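Local coordinates for protein epidermin leader peptide processing serine protease EpiP (Staphylococcus aureus subsp. aureus, PDB 3QFH) that probably cleaves the leader peptide from the precursor of the lantibiotic epidermin, acting as a subtilisin-like serine endopeptidase, at residues 138-143 / 368-373; 211-216 / 254-259; 218-223 / 258-263. One frame throughout, in Å; residues are numbered along the deposited sequence.

Contact 1 of 3, residues 138-143 / 368-373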
ATOM      1  N   ASP A 138       4.516  10.306 -19.795  1.00 28.31           N
ATOM      2  CA  ASP A 138       3.465  11.069 -20.505  1.00 30.25           C
ATOM      3  C   ASP A 138       2.036  10.876 -19.945  1.00 29.17           C
ATOM      4  O   ASP A 138       1.250  11.811 -19.934  1.00 30.01           O
ATOM      5  CB  ASP A 138       3.457  10.731 -22.002  1.00 31.86           C
ATOM      6  CG  ASP A 138       4.666  11.294 -22.755  1.00 37.29           C
ATOM      7  OD1 ASP A 138       5.426  12.116 -22.197  1.00 45.26           O
ATOM      8  OD2 ASP A 138       4.845  10.912 -23.934  1.00 46.49           O
ATOM      9  N   ASP A 139       1.709   9.676 -19.487  1.00 27.31           N
ATOM     10  CA  ASP A 139       0.388   9.412 -18.912  1.00 27.34           C
ATOM     11  C   ASP A 139       0.245   9.829 -17.443  1.00 26.04           C
ATOM     12  O   ASP A 139      -0.864   9.861 -16.921  1.00 26.96           O
ATOM     13  CB  ASP A 139       0.031   7.934 -19.040  1.00 25.65           C
ATOM     14  CG  ASP A 139      -0.091   7.491 -20.468  1.00 27.75           C
ATOM     15  OD1 ASP A 139       0.035   8.335 -21.391  1.00 29.67           O
ATOM     16  OD2 ASP A 139      -0.347   6.295 -20.685  1.00 33.95           O
ATOM     17  N   LEU A 140       1.339  10.173 -16.784  1.00 25.47           N
ATOM     18  CA  LEU A 140       1.273  10.514 -15.354  1.00 25.53           C
ATOM     19  C   LEU A 140       1.657  11.935 -15.014  1.00 25.42           C
ATOM     20  O   LEU A 140       1.342  12.386 -13.930  1.00 26.67           O
ATOM     21  CB  LEU A 140       2.235   9.629 -14.557  1.00 24.24           C
ATOM     22  CG  LEU A 140       2.090   8.114 -14.684  1.00 24.13           C
ATOM     23  CD1 LEU A 140       3.241   7.448 -13.932  1.00 22.40           C
ATOM     24  CD2 LEU A 140       0.741   7.681 -14.141  1.00 20.29           C
ATOM     25  N   LYS A 141       2.347  12.634 -15.909  1.00 26.41           N
ATOM     26  CA  LYS A 141       2.890  13.944 -15.552  1.00 27.43           C
ATOM     27  C   LYS A 141       1.842  14.980 -15.159  1.00 28.89           C
ATOM     28  O   LYS A 141       2.096  15.795 -14.277  1.00 29.38           O
ATOM     29  CB  LYS A 141       3.818  14.483 -16.654  1.00 29.54           C
ATOM     30  CG  LYS A 141       3.140  14.738 -18.015  1.00 31.77           C
ATOM     31  CD  LYS A 141       4.172  15.075 -19.103  1.00 34.85           C
ATOM     32  CE  LYS A 141       3.504  15.297 -20.470  1.00 39.60           C
ATOM     33  NZ  LYS A 141       4.499  15.686 -21.528  1.00 43.65           N
ATOM     34  N   ASN A 142       0.667  14.967 -15.783  1.00 29.01           N
ATOM     35  CA  ASN A 142      -0.317  15.980 -15.424  1.00 29.61           C
ATOM     36  C   ASN A 142      -0.920  15.766 -14.031  1.00 28.60           C
ATOM     37  O   ASN A 142      -1.310  16.729 -13.367  1.00 30.91           O
ATOM     38  CB  ASN A 142      -1.424  16.084 -16.472  1.00 29.87           C
ATOM     39  CG  ASN A 142      -2.269  17.340 -16.288  1.00 36.51           C
ATOM     40  OD1 ASN A 142      -3.495  17.278 -16.193  1.00 42.03           O
ATOM     41  ND2 ASN A 142      -1.600  18.480 -16.158  1.00 41.85           N
ATOM     42  N   ASN A 143      -0.976  14.516 -13.578  1.00 27.23           N
ATOM     43  CA  ASN A 143      -1.558  14.193 -12.276  1.00 26.48           C
ATOM     44  C   ASN A 143      -0.555  14.157 -11.119  1.00 26.98           C
ATOM     45  O   ASN A 143      -0.939  14.189  -9.946  1.00 26.27           O
ATOM     46  CB  ASN A 143      -2.380  12.898 -12.398  1.00 25.16           C
ATOM     47  CG  ASN A 143      -3.659  13.109 -13.239  1.00 28.20           C
ATOM     48  OD1 ASN A 143      -4.106  14.257 -13.428  1.00 28.96           O
ATOM     49  ND2 ASN A 143      -4.265  12.022 -13.706  1.00 26.07           N
ATOM     50  N   LEU A 368      -2.149  -4.389 -17.992  1.00 24.17           N
ATOM     51  CA  LEU A 368      -1.363  -3.457 -18.746  1.00 23.73           C
ATOM     52  C   LEU A 368      -1.255  -2.187 -17.912  1.00 23.34           C
ATOM     53  O   LEU A 368      -2.265  -1.632 -17.492  1.00 21.62           O
ATOM     54  CB  LEU A 368      -2.043  -3.187 -20.099  1.00 24.91           C
ATOM     55  CG  LEU A 368      -1.391  -2.151 -21.022  1.00 27.01           C
ATOM     56  CD1 LEU A 368       0.060  -2.512 -21.378  1.00 27.23           C
ATOM     57  CD2 LEU A 368      -2.222  -1.997 -22.266  1.00 29.89           C
ATOM     58  N   THR A 369      -0.039  -1.746 -17.619  1.00 24.21           N
ATOM     59  CA  THR A 369       0.107  -0.515 -16.850  1.00 23.71           C
ATOM     60  C   THR A 369       1.315   0.262 -17.320  1.00 23.91           C
ATOM     61  O   THR A 369       2.075  -0.207 -18.176  1.00 23.06           O
ATOM     62  CB  THR A 369       0.171  -0.808 -15.309  1.00 25.43           C
ATOM     63  OG1 THR A 369      -0.014   0.412 -14.565  1.00 24.35           O
ATOM     64  CG2 THR A 369       1.468  -1.504 -14.912  1.00 25.07           C
ATOM     65  N   THR A 370       1.459   1.467 -16.777  1.00 23.47           N
ATOM     66  CA  THR A 370       2.579   2.331 -17.065  1.00 23.85           C
ATOM     67  C   THR A 370       3.872   1.782 -16.476  1.00 24.50           C
ATOM     68  O   THR A 370       3.906   1.347 -15.313  1.00 25.17           O
ATOM     69  CB  THR A 370       2.346   3.727 -16.450  1.00 24.97           C
ATOM     70  OG1 THR A 370       2.003   3.580 -15.062  1.00 22.30           O
ATOM     71  CG2 THR A 370       1.230   4.436 -17.173  1.00 23.08           C
ATOM     72  N   ALA A 371       4.935   1.840 -17.277  1.00 24.54           N
ATOM     73  CA  ALA A 371       6.250   1.360 -16.889  1.00 24.56           C
ATOM     74  C   ALA A 371       7.242   2.499 -16.656  1.00 24.11           C
ATOM     75  O   ALA A 371       7.087   3.637 -17.142  1.00 23.53           O
ATOM     76  CB  ALA A 371       6.782   0.355 -17.935  1.00 25.32           C
ATOM     77  N   ASN A 372       8.291   2.165 -15.932  1.00 24.13           N
ATOM     78  CA  ASN A 372       9.322   3.109 -15.559  1.00 25.11           C
ATOM     79  C   ASN A 372      10.317   3.464 -16.700  1.00 26.20           C
ATOM     80  O   ASN A 372      11.360   4.085 -16.451  1.00 27.60           O
ATOM     81  CB  ASN A 372      10.027   2.551 -14.317  1.00 25.46           C
ATOM     82  CG  ASN A 372      10.866   3.553 -13.631  1.00 30.49           C
ATOM     83  OD1 ASN A 372      10.522   4.753 -13.593  1.00 34.64           O
ATOM     84  ND2 ASN A 372      11.989   3.093 -13.053  1.00 30.61           N
ATOM     85  N   ASN A 373       9.994   3.053 -17.934  1.00 25.05           N
ATOM     86  CA  ASN A 373      10.752   3.395 -19.108  1.00 25.43           C
ATOM     87  C   ASN A 373       9.969   4.389 -19.978  1.00 26.22           C
ATOM     88  O   ASN A 373      10.349   4.663 -21.107  1.00 27.18           O
ATOM     89  CB  ASN A 373      11.118   2.137 -19.924  1.00 26.19           C
ATOM     90  CG  ASN A 373       9.902   1.396 -20.415  1.00 26.74           C
ATOM     91  OD1 ASN A 373       8.774   1.870 -20.251  1.00 26.96           O
ATOM     92  ND2 ASN A 373      10.114   0.240 -21.038  1.00 28.36           N
TER

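Contact 2 of 3, residues 211-216 / 254-259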
ATOM      1  N   THR A 211      13.019  -1.905   2.126  1.00 40.91           N
ATOM      2  CA  THR A 211      12.364  -0.816   2.837  1.00 40.01           C
ATOM      3  C   THR A 211      12.354  -1.185   4.323  1.00 39.66           C
ATOM      4  O   THR A 211      12.668  -2.319   4.692  1.00 38.80           O
ATOM      5  CB  THR A 211      10.931  -0.604   2.315  1.00 39.76           C
ATOM      6  OG1 THR A 211      10.357   0.578   2.896  1.00 38.68           O
ATOM      7  CG2 THR A 211      10.052  -1.823   2.635  1.00 40.92           C
ATOM      8  N   GLU A 212      12.036  -0.214   5.173  1.00 39.21           N
ATOM      9  CA  GLU A 212      11.908  -0.434   6.612  1.00 38.15           C
ATOM     10  C   GLU A 212      10.453  -0.130   6.921  1.00 37.33           C
ATOM     11  O   GLU A 212       9.897   0.824   6.360  1.00 35.42           O
ATOM     12  CB  GLU A 212      12.779   0.545   7.407  1.00 39.08           C
ATOM     13  CG  GLU A 212      14.301   0.348   7.347  1.00 40.62           C
ATOM     14  CD  GLU A 212      14.840  -0.694   8.332  1.00 41.95           C
ATOM     15  OE1 GLU A 212      14.127  -1.660   8.660  1.00 43.81           O
ATOM     16  OE2 GLU A 212      15.999  -0.550   8.769  1.00 41.31           O
ATOM     17  N   LEU A 213       9.823  -0.914   7.801  1.00 36.02           N
ATOM     18  CA  LEU A 213       8.432  -0.644   8.158  1.00 35.30           C
ATOM     19  C   LEU A 213       8.300   0.726   8.823  1.00 33.29           C
ATOM     20  O   LEU A 213       7.262   1.365   8.725  1.00 31.64           O
ATOM     21  CB  LEU A 213       7.823  -1.752   9.035  1.00 36.94           C
ATOM     22  CG  LEU A 213       7.532  -3.083   8.324  1.00 39.16           C
ATOM     23  CD1 LEU A 213       6.969  -4.105   9.310  1.00 44.61           C
ATOM     24  CD2 LEU A 213       6.573  -2.907   7.172  1.00 41.52           C
ATOM     25  N   LEU A 214       9.360   1.181   9.485  1.00 32.10           N
ATOM     26  CA  LEU A 214       9.351   2.500  10.071  1.00 32.04           C
ATOM     27  C   LEU A 214       9.262   3.600   9.009  1.00 30.26           C
ATOM     28  O   LEU A 214       8.685   4.642   9.274  1.00 28.54           O
ATOM     29  CB  LEU A 214      10.568   2.730  10.950  1.00 32.07           C
ATOM     30  CG  LEU A 214      10.594   1.904  12.244  1.00 38.49           C
ATOM     31  CD1 LEU A 214      11.904   2.170  12.997  1.00 40.56           C
ATOM     32  CD2 LEU A 214       9.409   2.206  13.118  1.00 35.78           C
ATOM     33  N   TRP A 215       9.840   3.383   7.826  1.00 29.16           N
ATOM     34  CA  TRP A 215       9.768   4.406   6.765  1.00 28.28           C
ATOM     35  C   TRP A 215       8.347   4.458   6.246  1.00 27.28           C
ATOM     36  O   TRP A 215       7.792   5.544   5.995  1.00 28.31           O
ATOM     37  CB  TRP A 215      10.723   4.138   5.584  1.00 28.35           C
ATOM     38  CG  TRP A 215      12.173   3.857   5.915  1.00 28.77           C
ATOM     39  CD1 TRP A 215      12.822   4.123   7.079  1.00 29.72           C
ATOM     40  CD2 TRP A 215      13.172   3.381   5.002  1.00 27.85           C
ATOM     41  NE1 TRP A 215      14.144   3.764   6.981  1.00 32.70           N
ATOM     42  CE2 TRP A 215      14.393   3.322   5.711  1.00 31.45           C
ATOM     43  CE3 TRP A 215      13.147   2.982   3.669  1.00 27.33           C
ATOM     44  CZ2 TRP A 215      15.579   2.862   5.132  1.00 31.26           C
ATOM     45  CZ3 TRP A 215      14.325   2.522   3.085  1.00 29.74           C
ATOM     46  CH2 TRP A 215      15.531   2.475   3.819  1.00 29.10           C
ATOM     47  N   VAL A 216       7.744   3.280   6.111  1.00 25.95           N
ATOM     48  CA  VAL A 216       6.360   3.171   5.666  1.00 25.44           C
ATOM     49  C   VAL A 216       5.428   3.903   6.632  1.00 25.50           C
ATOM     50  O   VAL A 216       4.538   4.635   6.196  1.00 22.01           O
ATOM     51  CB  VAL A 216       5.903   1.716   5.549  1.00 25.48           C
ATOM     52  CG1 VAL A 216       4.403   1.653   5.173  1.00 25.98           C
ATOM     53  CG2 VAL A 216       6.765   0.947   4.497  1.00 23.88           C
ATOM     54  N   LYS A 254       7.701  -6.071  17.680  1.00 37.12           N
ATOM     55  CA  LYS A 254       6.696  -5.261  18.329  1.00 36.17           C
ATOM     56  C   LYS A 254       6.708  -3.781  17.974  1.00 34.41           C
ATOM     57  O   LYS A 254       5.645  -3.197  17.688  1.00 32.58           O
ATOM     58  CB  LYS A 254       6.876  -5.409  19.835  1.00 38.24           C
ATOM     59  CG  LYS A 254       5.970  -4.559  20.714  1.00 40.50           C
ATOM     60  CD  LYS A 254       4.529  -4.940  20.594  1.00 43.45           C
ATOM     61  CE  LYS A 254       3.704  -4.348  21.752  1.00 44.99           C
ATOM     62  NZ  LYS A 254       2.243  -4.521  21.541  1.00 46.95           N
ATOM     63  N   VAL A 255       7.879  -3.156  18.011  1.00 32.27           N
ATOM     64  CA  VAL A 255       7.940  -1.710  17.769  1.00 31.64           C
ATOM     65  C   VAL A 255       7.425  -1.334  16.387  1.00 31.35           C
ATOM     66  O   VAL A 255       6.678  -0.359  16.242  1.00 29.31           O
ATOM     67  CB  VAL A 255       9.333  -1.126  18.040  1.00 32.33           C
ATOM     68  CG1 VAL A 255       9.364   0.353  17.704  1.00 29.45           C
ATOM     69  CG2 VAL A 255       9.682  -1.324  19.497  1.00 31.88           C
ATOM     70  N   GLU A 256       7.795  -2.126  15.383  1.00 31.57           N
ATOM     71  CA  GLU A 256       7.349  -1.899  14.032  1.00 31.50           C
ATOM     72  C   GLU A 256       5.851  -2.103  13.922  1.00 31.37           C
ATOM     73  O   GLU A 256       5.175  -1.339  13.262  1.00 29.14           O
ATOM     74  CB  GLU A 256       8.049  -2.831  13.035  1.00 31.57           C
ATOM     75  CG  GLU A 256       9.407  -2.388  12.572  1.00 37.94           C
ATOM     76  CD  GLU A 256      10.520  -2.538  13.590  1.00 43.18           C
ATOM     77  OE1 GLU A 256      10.356  -3.262  14.613  1.00 45.73           O
ATOM     78  OE2 GLU A 256      11.588  -1.938  13.324  1.00 44.96           O
ATOM     79  N   TYR A 257       5.348  -3.169  14.541  1.00 33.34           N
ATOM     80  CA  TYR A 257       3.920  -3.475  14.505  1.00 33.51           C
ATOM     81  C   TYR A 257       3.133  -2.273  15.044  1.00 33.03           C
ATOM     82  O   TYR A 257       2.219  -1.751  14.385  1.00 32.11           O
ATOM     83  CB  TYR A 257       3.605  -4.737  15.322  1.00 33.78           C
ATOM     84  CG  TYR A 257       2.158  -5.132  15.205  1.00 38.11           C
ATOM     85  CD1 TYR A 257       1.752  -6.074  14.274  1.00 39.95           C
ATOM     86  CD2 TYR A 257       1.181  -4.517  15.991  1.00 40.68           C
ATOM     87  CE1 TYR A 257       0.407  -6.414  14.138  1.00 41.75           C
ATOM     88  CE2 TYR A 257      -0.152  -4.859  15.870  1.00 42.69           C
ATOM     89  CZ  TYR A 257      -0.531  -5.806  14.936  1.00 42.01           C
ATOM     90  OH  TYR A 257      -1.856  -6.139  14.803  1.00 43.23           O
ATOM     91  N   ASP A 258       3.514  -1.833  16.235  1.00 32.75           N
ATOM     92  CA  ASP A 258       2.886  -0.690  16.883  1.00 33.64           C
ATOM     93  C   ASP A 258       2.997   0.561  16.046  1.00 32.88           C
ATOM     94  O   ASP A 258       2.044   1.309  15.950  1.00 34.53           O
ATOM     95  CB  ASP A 258       3.535  -0.412  18.243  1.00 34.13           C
ATOM     96  CG  ASP A 258       3.212  -1.483  19.281  1.00 37.82           C
ATOM     97  OD1 ASP A 258       2.290  -2.292  19.040  1.00 40.34           O
ATOM     98  OD2 ASP A 258       3.873  -1.503  20.343  1.00 39.44           O
ATOM     99  N   ALA A 259       4.168   0.799  15.468  1.00 32.16           N
ATOM    100  CA  ALA A 259       4.389   2.000  14.665  1.00 32.95           C
ATOM    101  C   ALA A 259       3.423   2.023  13.487  1.00 31.40           C
ATOM    102  O   ALA A 259       2.769   3.044  13.225  1.00 30.52           O
ATOM    103  CB  ALA A 259       5.821   2.063  14.162  1.00 32.15           C
TER
HETATM  104  O   HOH W   1      11.299  -0.615  10.634  1.00 38.81           O

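Contact 3 of 3, residues 218-223 / 258-263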
ATOM      1  N   LYS A 218       6.209   6.350   8.691  1.00 25.42           N
ATOM      2  CA  LYS A 218       6.397   7.791   8.588  1.00 24.73           C
ATOM      3  C   LYS A 218       5.727   8.324   7.312  1.00 24.86           C
ATOM      4  O   LYS A 218       5.194   9.424   7.306  1.00 26.30           O
ATOM      5  CB  LYS A 218       7.867   8.149   8.638  1.00 24.41           C
ATOM      6  CG  LYS A 218       8.123   9.628   8.819  1.00 25.38           C
ATOM      7  CD  LYS A 218       9.607   9.917   8.932  1.00 29.24           C
ATOM      8  CE  LYS A 218       9.870  11.380   9.217  1.00 31.14           C
ATOM      9  NZ  LYS A 218      11.322  11.615   9.371  1.00 37.62           N
ATOM     10  N   ALA A 219       5.752   7.536   6.242  1.00 25.17           N
ATOM     11  CA  ALA A 219       5.106   7.922   4.988  1.00 25.07           C
ATOM     12  C   ALA A 219       3.586   8.034   5.165  1.00 24.70           C
ATOM     13  O   ALA A 219       2.951   8.936   4.600  1.00 24.37           O
ATOM     14  CB  ALA A 219       5.479   6.937   3.832  1.00 23.03           C
ATOM     15  N   ILE A 220       3.003   7.137   5.962  1.00 23.77           N
ATOM     16  CA  ILE A 220       1.570   7.184   6.222  1.00 22.96           C
ATOM     17  C   ILE A 220       1.231   8.460   6.990  1.00 24.01           C
ATOM     18  O   ILE A 220       0.275   9.153   6.666  1.00 24.33           O
ATOM     19  CB  ILE A 220       1.099   5.962   7.005  1.00 23.35           C
ATOM     20  CG1 ILE A 220       1.270   4.713   6.135  1.00 21.79           C
ATOM     21  CG2 ILE A 220      -0.376   6.122   7.435  1.00 22.80           C
ATOM     22  CD1 ILE A 220       0.929   3.463   6.834  1.00 25.49           C
ATOM     23  N   VAL A 221       2.021   8.766   8.004  1.00 24.70           N
ATOM     24  CA  VAL A 221       1.836  10.000   8.771  1.00 26.35           C
ATOM     25  C   VAL A 221       2.017  11.242   7.879  1.00 27.85           C
ATOM     26  O   VAL A 221       1.249  12.219   7.970  1.00 29.15           O
ATOM     27  CB  VAL A 221       2.815  10.051   9.977  1.00 27.43           C
ATOM     28  CG1 VAL A 221       2.824  11.420  10.614  1.00 26.90           C
ATOM     29  CG2 VAL A 221       2.438   8.972  11.026  1.00 25.97           C
ATOM     30  N   GLN A 222       3.026  11.216   7.024  1.00 28.09           N
ATOM     31  CA  GLN A 222       3.280  12.352   6.148  1.00 31.08           C
ATOM     32  C   GLN A 222       2.104  12.583   5.181  1.00 29.61           C
ATOM     33  O   GLN A 222       1.656  13.726   4.990  1.00 27.73           O
ATOM     34  CB  GLN A 222       4.566  12.136   5.346  1.00 32.40           C
ATOM     35  CG  GLN A 222       4.939  13.333   4.517  1.00 38.09           C
ATOM     36  CD  GLN A 222       5.258  14.530   5.377  1.00 42.34           C
ATOM     37  OE1 GLN A 222       6.133  14.462   6.238  1.00 47.09           O
ATOM     38  NE2 GLN A 222       4.545  15.627   5.160  1.00 39.69           N
ATOM     39  N   ALA A 223       1.621  11.494   4.593  1.00 26.42           N
ATOM     40  CA  ALA A 223       0.504  11.526   3.640  1.00 27.30           C
ATOM     41  C   ALA A 223      -0.747  12.101   4.300  1.00 27.90           C
ATOM     42  O   ALA A 223      -1.443  12.936   3.707  1.00 29.17           O
ATOM     43  CB  ALA A 223       0.217  10.130   3.092  1.00 23.13           C
ATOM     44  N   ASP A 258       3.514  -1.833  16.235  1.00 32.75           N
ATOM     45  CA  ASP A 258       2.886  -0.690  16.883  1.00 33.64           C
ATOM     46  C   ASP A 258       2.997   0.561  16.046  1.00 32.88           C
ATOM     47  O   ASP A 258       2.044   1.309  15.950  1.00 34.53           O
ATOM     48  CB  ASP A 258       3.535  -0.412  18.243  1.00 34.13           C
ATOM     49  CG  ASP A 258       3.212  -1.483  19.281  1.00 37.82           C
ATOM     50  OD1 ASP A 258       2.290  -2.292  19.040  1.00 40.34           O
ATOM     51  OD2 ASP A 258       3.873  -1.503  20.343  1.00 39.44           O
ATOM     52  N   ALA A 259       4.168   0.799  15.468  1.00 32.16           N
ATOM     53  CA  ALA A 259       4.389   2.000  14.665  1.00 32.95           C
ATOM     54  C   ALA A 259       3.423   2.023  13.487  1.00 31.40           C
ATOM     55  O   ALA A 259       2.769   3.044  13.225  1.00 30.52           O
ATOM     56  CB  ALA A 259       5.821   2.063  14.162  1.00 32.15           C
ATOM     57  N   LEU A 260       3.330   0.886  12.807  1.00 30.69           N
ATOM     58  CA  LEU A 260       2.453   0.738  11.643  1.00 31.28           C
ATOM     59  C   LEU A 260       0.956   0.869  11.988  1.00 30.26           C
ATOM     60  O   LEU A 260       0.230   1.595  11.303  1.00 29.10           O
ATOM     61  CB  LEU A 260       2.740  -0.586  10.924  1.00 30.43           C
ATOM     62  CG  LEU A 260       2.065  -0.764   9.566  1.00 35.23           C
ATOM     63  CD1 LEU A 260       2.310   0.467   8.649  1.00 35.88           C
ATOM     64  CD2 LEU A 260       2.556  -2.038   8.905  1.00 37.05           C
ATOM     65  N   GLN A 261       0.493   0.178  13.030  1.00 29.10           N
ATOM     66  CA  GLN A 261      -0.911   0.284  13.433  1.00 29.57           C
ATOM     67  C   GLN A 261      -1.197   1.700  13.927  1.00 29.08           C
ATOM     68  O   GLN A 261      -2.256   2.240  13.655  1.00 25.55           O
ATOM     69  CB  GLN A 261      -1.282  -0.722  14.531  1.00 30.69           C
ATOM     70  CG  GLN A 261      -2.744  -0.632  14.969  1.00 31.35           C
ATOM     71  CD  GLN A 261      -3.702  -1.000  13.855  1.00 30.51           C
ATOM     72  OE1 GLN A 261      -3.996  -2.171  13.647  1.00 29.64           O
ATOM     73  NE2 GLN A 261      -4.185   0.001  13.122  1.00 29.96           N
ATOM     74  N   LYS A 262      -0.250   2.306  14.645  1.00 29.01           N
ATOM     75  CA  LYS A 262      -0.455   3.685  15.129  1.00 30.23           C
ATOM     76  C   LYS A 262      -0.472   4.685  13.973  1.00 28.55           C
ATOM     77  O   LYS A 262      -1.224   5.641  14.003  1.00 28.89           O
ATOM     78  CB  LYS A 262       0.575   4.079  16.199  1.00 31.85           C
ATOM     79  CG  LYS A 262       0.355   3.359  17.523  1.00 34.14           C
ATOM     80  CD  LYS A 262       1.534   3.506  18.502  1.00 41.49           C
ATOM     81  CE  LYS A 262       1.738   4.934  18.996  1.00 45.10           C
ATOM     82  NZ  LYS A 262       2.869   5.036  19.995  1.00 48.54           N
ATOM     83  N   ALA A 263       0.331   4.448  12.945  1.00 27.53           N
ATOM     84  CA  ALA A 263       0.336   5.326  11.768  1.00 27.79           C
ATOM     85  C   ALA A 263      -1.056   5.296  11.102  1.00 26.81           C
ATOM     86  O   ALA A 263      -1.632   6.333  10.790  1.00 26.26           O
ATOM     87  CB  ALA A 263       1.410   4.877  10.774  1.00 25.93           C
TER

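Contact 1 of 3, residues 138-143 / 368-373
T370 meets D139 and L140 with the two branches of one small side chain. Its methyl, CG2, lies 4.1 Å from D139 CB, while its hydroxyl OG1 is 4.2 Å from L140 CD1, a van der Waals approach. The chi1 of 51° sets OG1 between the backbone N and the carbonyl carbon, which leaves CG2 beside the backbone N, facing D139. The hydroxyl bonds instead to the carbonyl O of T179, on the helix that starts at H177, and L140 also leans on V133. D139 is buried and turned by its chi1 of -64° so that its carboxylate takes Y376 OH and L191 N on OD2 and K190 N on OD1; its own amide N bonds to H137 ND1. In this subtilase domain the loop 138-143 follows strand 126-130, the strand that ends in D130, probably of the catalytic triad, and T370 closes strand 367-370 of a two-stranded antiparallel hairpin. Away from this buried patch the loop is open to solvent: D138 and K141 are exposed and joined by a long salt bridge, K141 NZ to D138 OD1 at 3.7 Å, while N373, beyond the strand end on the other segment, is likewise exposed.

Contact 2 of 3, residues 211-216 / 254-259
One water ties L214 to E256: its oxygen accepts from L214 N at 2.9 Å and donates to E256 OE2 at 3.0 Å. L214 N belongs to the first turn of helix 213-225, whose N-cap is E212, and the water relays it to a carboxylate of the other helix. Within that turn E212 O takes two donors, W215 N at 2.9 Å and V216 N at 3.3 Å. In E256, CG, anti to the carbonyl carbon, rests on L213 CB at 3.9 Å, and the bend at chi2 (74°) turns the carboxylate to the water. L213 and L214 each cross the glutamate at about a right angle, L213 against its aliphatic part and L214 with CG and CD1 near OE2. Further along, L214 CD2 lies 3.7 Å from A259 CB. The other carboxylate oxygen, OE1, bonds to N77 ND2, and L214 also packs on V53 and Q55; all three belong to the propeptide-like region, which as in other subtilases packs its sheet on these two helices. K254 and D258 form a weak salt bridge on the partly exposed side. E212 OE1 and E256 OE2 are like-charged and 5.3 Å apart, but E212 also has R158 as an ion-pair partner. A buried carboxylate held by water and an amide, and facing the positive end of a helix dipole, is probably kept ionised, its charge stabilised by the water-relayed helix start and by N77.

Contact 3 of 3, residues 218-223 / 258-263
I220 reaches A263 and L260 with different parts of its branched chain. Its CB faces the A263 methyl at 3.9 Å, and CG2 lies over the backbone of that alanine, 3.6 Å from A263 O. The longer branch diverges from it: CG1 is anti to the carbonyl carbon, and the extended chain carries CD1 to L260 CD1 at 3.8 Å, where the two side chains cross at about a right angle. L260 starts out pointing away from helix 218-223, and its chi1 of -170°, followed by chi2 of 50°, brings one methyl back to the interface. On the other flank V221 touches A263 CB through CG2 at 4.2 Å, so the alanine sits against both I220 and V221. Its small size lets the backbones come near, V221 CA to A263 CA being 5.8 Å. I220 also rests on I129 of strand 126-130, which places the pair over the central sheet. The axes of the segments 218-223 and 258-263 run nearly parallel, 15° apart, and approach to 9.2 Å. Two neighbouring helices lying side by side on one face of a parallel sheet, each followed by a strand of it, are characteristic of the beta-alpha-beta crossovers of the subtilisin-like fold.

Contacts 2 and 3 are successive levels of one helix pair, 213-225 with 254-269. Their centres are 8 Å apart, they share D258 and A259, and V216 CG1 of contact 2 meets L260 CD1 of contact 3 at 4.2 Å. Contact 1 lies across the chain's centre, its centre 29 Å from that of contact 2 and 27 Å from that of contact 3; the nearest atoms stay about 16 and 14 Å apart. In sequence it closes a long loop inside which the helix pair is nested. The probable triad is D130, H177 and S383: contact 1 borders the helix that begins at H177, whereas contact 2 faces the propeptide-like region.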